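Local coordinates for HTH-type transcriptional activator AmpR (PDB 3KOS), which regulates transcription of the AmpC beta-lactamase gene as a LysR-family DNA-binding factor, the present chain being its effector-binding domain, at residues 71-76 with 185-190; 12-17 with 59-64. One frame throughout, in Å; residues are numbered along the deposited sequence.

Both contacts join strands of one mixed sheet in the LysR-type effector-binding domain, and their centres lie about 12 Å apart. Interaction 2 comes first along the chain, pairing 12-17 with 59-64 in parallel; strand 61-66 is then followed by strand 73-86, whose start pairs antiparallel with 185-190 in interaction 1. Strands 61-66 and 181-187 are neighbours in the sheet, so the two contacts share a seam, where the N of Thr-185 probably bonds to the O of Thr-62 and Arg-190 forms a salt bridge with Asp-60. The early parallel strands of the domain are thereby continued by a strand that returns from near the C-terminus, with helix 194-209 packed against both contacts.

Interaction 1 of 2, residues 71-76 with 185-190; sequences HDTDAQ and TRLQSR
Asp-74 and Arg-186 face each other as an antiparallel hydrogen-bonded pair, each N donating to the other's carbonyl: Asp-74 N to Arg-186 O at 2.9 Å and Arg-186 N to Asp-74 O at 3.0 Å. A third backbone bond, Gln-188 N to Asp-72 O (3.0 Å), carries the pairing past the strand end into the type I turn 187-190.

Arg-186 bends at chi3 (60°), bringing NH2 back over the neighbouring strand to OD2 of Asp-74 in a salt bridge of 3.2 Å. OD2 lies close to the guanidinium plane, at its edge, whereas NH2 meets that oxygen from above the carboxylate plane; the two flat groups stand 78° apart. On the turn side, Arg-186 NH1 gives a bond to the O of Arg-190 (2.7 Å), so the guanidinium is held between strand and turn.

Apolar contact falls on the other face, where Thr-73 CG2 presses tightly on Thr-185 CB (3.4 Å) and Ala-75 CB meets Thr-185 CG2. Gln-188 CG packs on the carbonyl carbon of Asp-72 (3.3 Å).

Strand 181-187 here lies between strands 73-86 and 61-66: Thr-185 OG1 bonds Arg-64 of the latter, while Arg-186 packs on Tyr-61 and on Met-196 of helix 194-209.

Interaction 2 of 2, residues 12-17 with 59-64; sequences EKLKIG and LDYTIR
Asp-60 turns its CG beside its own backbone N (chi1 -66°), which brings OD2 to the edge of strand 12-17, where the N of Lys-15 donates to it at 2.7 Å. The carboxylate oxygen is met on its anti side, slightly out of plane. Ile-16, with CG1 likewise beside its N (chi1 -57°), runs side by side with Tyr-61, and its CD1 reaches the ring edge at CD2, 4.0 Å away.

Through OD2, the aspartate takes an acceptor's place one step before the regular pairing begins. The carbonyl of Lys-15 answers with two bonds, from Asp-60 N (2.8 Å) and from Tyr-61 N (3.3 Å). Parallel pairing then proceeds through Gly-17 N to Tyr-61 O (3.1 Å) and Ile-63 N to Gly-17 O (2.8 Å).

Strands 12-19 and 61-66 are adjacent in the mixed sheet of the LysR substrate-binding domain, a periplasmic-binding-protein-like alpha/beta fold; strand 41-48 flanks 12-19 on its other edge. On the face bearing Ile-16 and Tyr-61, Ile-16 CG2 also approaches Ile-63 CD1, and Leu-14 and Ile-16 rest on Phe-199 of helix 194-209, where Ser-200 binds the tyrosine hydroxyl. On the other face, both methyls of Leu-59 lie over the backbone of Gly-17, CD2 coming to 3.7 Å from its N. Asp-60 OD2 also binds a glycerol, probably from the crystallisation liquor.

Interaction 1 of 2, residues 71-76 with 185-190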
# COMPACT_ATOMS: atom_id res chain seq x y z
N HIS A 71 1.80 -12.21 21.69
CA HIS A 71 2.51 -12.59 22.91
C HIS A 71 3.59 -11.57 23.28
O HIS A 71 4.13 -10.88 22.42
CB HIS A 71 3.13 -13.97 22.75
CG HIS A 71 2.19 -15.01 22.22
ND1 HIS A 71 1.02 -15.36 22.87
CD2 HIS A 71 2.25 -15.78 21.10
CE1 HIS A 71 0.40 -16.29 22.17
NE2 HIS A 71 1.12 -16.57 21.10
N ASP A 72 3.92 -11.48 24.57
CA ASP A 72 4.93 -10.52 25.05
C ASP A 72 4.65 -9.12 24.51
O ASP A 72 5.56 -8.36 24.17
CB ASP A 72 6.33 -10.96 24.62
CG ASP A 72 6.65 -12.40 24.98
OD1 ASP A 72 6.00 -12.94 25.91
OD2 ASP A 72 7.55 -12.98 24.34
N THR A 73 3.37 -8.77 24.43
CA THR A 73 2.98 -7.50 23.86
C THR A 73 1.87 -6.86 24.68
O THR A 73 0.90 -7.52 25.03
CB THR A 73 2.48 -7.68 22.42
OG1 THR A 73 3.59 -7.91 21.56
CG2 THR A 73 1.75 -6.46 21.96
N ASP A 74 2.03 -5.58 24.97
CA ASP A 74 0.99 -4.82 25.63
C ASP A 74 0.14 -4.18 24.55
O ASP A 74 0.60 -3.27 23.86
CB ASP A 74 1.64 -3.75 26.50
CG ASP A 74 0.65 -3.01 27.37
OD1 ASP A 74 -0.49 -3.51 27.53
OD2 ASP A 74 1.01 -1.93 27.89
N ALA A 75 -1.10 -4.64 24.41
CA ALA A 75 -1.97 -4.21 23.31
C ALA A 75 -3.17 -3.42 23.82
O ALA A 75 -3.80 -3.81 24.80
CB ALA A 75 -2.43 -5.42 22.51
N GLN A 76 -3.47 -2.32 23.14
CA GLN A 76 -4.64 -1.52 23.46
C GLN A 76 -5.54 -1.36 22.24
O GLN A 76 -5.08 -1.02 21.15
CB GLN A 76 -4.23 -0.15 24.02
CG GLN A 76 -5.40 0.79 24.23
CD GLN A 76 -5.14 1.82 25.31
OE1 GLN A 76 -4.05 2.40 25.38
NE2 GLN A 76 -6.14 2.06 26.15
N THR A 185 0.25 -1.37 19.90
CA THR A 185 0.99 -2.34 20.70
C THR A 185 2.41 -1.88 21.03
O THR A 185 3.07 -1.22 20.23
CB THR A 185 1.02 -3.75 20.02
OG1 THR A 185 1.86 -3.74 18.85
CG2 THR A 185 -0.38 -4.17 19.62
N ARG A 186 2.85 -2.24 22.24
CA ARG A 186 4.20 -1.97 22.70
C ARG A 186 4.81 -3.31 23.07
O ARG A 186 4.19 -4.11 23.77
CB ARG A 186 4.14 -1.06 23.96
CG ARG A 186 5.46 -0.83 24.66
CD ARG A 186 5.26 -0.11 26.01
NE ARG A 186 4.42 -0.87 26.94
CZ ARG A 186 4.89 -1.74 27.83
NH1 ARG A 186 6.19 -1.95 27.92
NH2 ARG A 186 4.06 -2.39 28.63
N LEU A 187 6.02 -3.59 22.59
CA LEU A 187 6.72 -4.78 23.07
C LEU A 187 6.82 -4.66 24.58
O LEU A 187 7.13 -3.59 25.09
CB LEU A 187 8.12 -4.86 22.48
CG LEU A 187 8.20 -5.29 21.01
CD1 LEU A 187 9.65 -5.41 20.58
CD2 LEU A 187 7.46 -6.61 20.82
N GLN A 188 6.56 -5.74 25.30
CA GLN A 188 6.63 -5.67 26.76
C GLN A 188 8.01 -5.24 27.23
O GLN A 188 8.15 -4.66 28.30
CB GLN A 188 6.19 -6.98 27.40
CG GLN A 188 4.70 -7.24 27.23
CD GLN A 188 4.15 -8.30 28.17
OE1 GLN A 188 4.81 -9.31 28.45
NE2 GLN A 188 2.93 -8.07 28.66
N SER A 189 9.03 -5.49 26.41
CA SER A 189 10.39 -5.12 26.77
C SER A 189 10.75 -3.68 26.39
O SER A 189 11.86 -3.23 26.68
CB SER A 189 11.39 -6.08 26.12
OG SER A 189 11.26 -6.07 24.71
N ARG A 190 9.83 -2.97 25.74
CA ARG A 190 10.08 -1.58 25.36
C ARG A 190 9.55 -0.66 26.45
O ARG A 190 8.39 -0.74 26.83
CB ARG A 190 9.37 -1.26 24.03
CG ARG A 190 9.65 0.14 23.48
CD ARG A 190 10.92 0.18 22.65
NE ARG A 190 11.25 1.51 22.16
CZ ARG A 190 12.20 1.77 21.27
NH1 ARG A 190 12.92 0.77 20.75
NH2 ARG A 190 12.43 3.02 20.87
O HOH W 1 8.96 -8.12 24.58

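Interaction 2 of 2, residues 12-17 with 59-64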
# COMPACT_ATOMS: atom_id res chain seq x y z
N GLU A 12 10.17 15.72 22.70
CA GLU A 12 10.36 14.34 23.09
C GLU A 12 10.06 13.48 21.88
O GLU A 12 9.03 13.66 21.24
CB GLU A 12 9.42 13.98 24.25
CG GLU A 12 9.59 14.91 25.45
CD GLU A 12 8.65 14.58 26.60
OE1 GLU A 12 7.78 13.71 26.43
OE2 GLU A 12 8.79 15.20 27.68
N LYS A 13 10.96 12.57 21.56
CA LYS A 13 10.80 11.75 20.36
C LYS A 13 9.79 10.63 20.57
O LYS A 13 9.74 10.03 21.64
CB LYS A 13 12.14 11.18 19.93
CG LYS A 13 12.10 10.46 18.60
CD LYS A 13 13.50 10.17 18.10
CE LYS A 13 13.47 9.36 16.82
NZ LYS A 13 14.85 9.03 16.37
N LEU A 14 8.98 10.37 19.55
CA LEU A 14 8.05 9.24 19.57
C LEU A 14 8.05 8.60 18.19
O LEU A 14 7.78 9.28 17.19
CB LEU A 14 6.65 9.71 19.94
CG LEU A 14 5.51 8.69 19.89
CD1 LEU A 14 5.78 7.52 20.81
CD2 LEU A 14 4.19 9.35 20.27
N LYS A 15 8.35 7.31 18.13
CA LYS A 15 8.47 6.62 16.84
C LYS A 15 7.37 5.58 16.72
O LYS A 15 7.26 4.66 17.55
CB LYS A 15 9.85 5.98 16.69
CG LYS A 15 10.22 5.73 15.25
CD LYS A 15 11.56 5.01 15.05
CE LYS A 15 11.79 4.76 13.56
NZ LYS A 15 12.96 3.88 13.26
N ILE A 16 6.53 5.73 15.70
CA ILE A 16 5.39 4.85 15.55
C ILE A 16 5.31 4.28 14.13
O ILE A 16 5.37 5.03 13.16
CB ILE A 16 4.09 5.58 15.88
CG1 ILE A 16 4.17 6.15 17.30
CG2 ILE A 16 2.91 4.64 15.75
CD1 ILE A 16 2.84 6.56 17.87
N GLY A 17 5.17 2.97 14.04
CA GLY A 17 4.98 2.29 12.76
C GLY A 17 3.51 1.92 12.60
O GLY A 17 2.97 1.16 13.40
N LEU A 59 10.89 0.76 16.86
CA LEU A 59 9.64 1.46 17.10
C LEU A 59 9.30 1.57 18.58
O LEU A 59 9.63 0.69 19.37
CB LEU A 59 8.49 0.73 16.39
CG LEU A 59 8.63 0.54 14.88
CD1 LEU A 59 7.43 -0.25 14.36
CD2 LEU A 59 8.75 1.89 14.17
N ASP A 60 8.62 2.65 18.95
CA ASP A 60 8.02 2.74 20.28
C ASP A 60 6.69 2.00 20.30
O ASP A 60 6.46 1.12 21.13
CB ASP A 60 7.84 4.21 20.68
CG ASP A 60 9.16 4.92 20.87
OD1 ASP A 60 10.03 4.35 21.57
OD2 ASP A 60 9.34 6.02 20.33
N TYR A 61 5.82 2.36 19.35
CA TYR A 61 4.51 1.74 19.19
C TYR A 61 4.34 1.20 17.78
O TYR A 61 4.92 1.72 16.83
CB TYR A 61 3.41 2.78 19.38
CG TYR A 61 2.99 3.05 20.81
CD1 TYR A 61 2.79 2.00 21.72
CD2 TYR A 61 2.73 4.34 21.24
CE1 TYR A 61 2.37 2.26 23.02
CE2 TYR A 61 2.32 4.60 22.53
CZ TYR A 61 2.15 3.56 23.42
OH TYR A 61 1.73 3.84 24.70
N THR A 62 3.50 0.18 17.65
CA THR A 62 3.07 -0.34 16.36
C THR A 62 1.55 -0.26 16.29
O THR A 62 0.85 -0.73 17.19
CB THR A 62 3.47 -1.81 16.21
OG1 THR A 62 4.88 -1.94 16.39
CG2 THR A 62 3.07 -2.35 14.84
N ILE A 63 1.01 0.34 15.23
CA ILE A 63 -0.43 0.28 15.05
C ILE A 63 -0.67 -0.77 13.98
O ILE A 63 -0.04 -0.74 12.93
CB ILE A 63 -1.02 1.63 14.66
CG1 ILE A 63 -0.89 2.59 15.86
CG2 ILE A 63 -2.48 1.45 14.25
CD1 ILE A 63 -1.35 4.02 15.57
N ARG A 64 -1.54 -1.73 14.28
CA ARG A 64 -1.68 -2.91 13.45
C ARG A 64 -3.09 -3.47 13.46
O ARG A 64 -3.91 -3.12 14.32
CB ARG A 64 -0.71 -3.99 13.96
CG ARG A 64 -1.08 -4.51 15.33
CD ARG A 64 0.17 -4.95 16.10
NE ARG A 64 0.97 -5.89 15.33
CZ ARG A 64 2.15 -6.35 15.72
NH1 ARG A 64 2.83 -7.21 14.96
NH2 ARG A 64 2.66 -5.96 16.88
O HOH W 2 8.77 7.81 23.17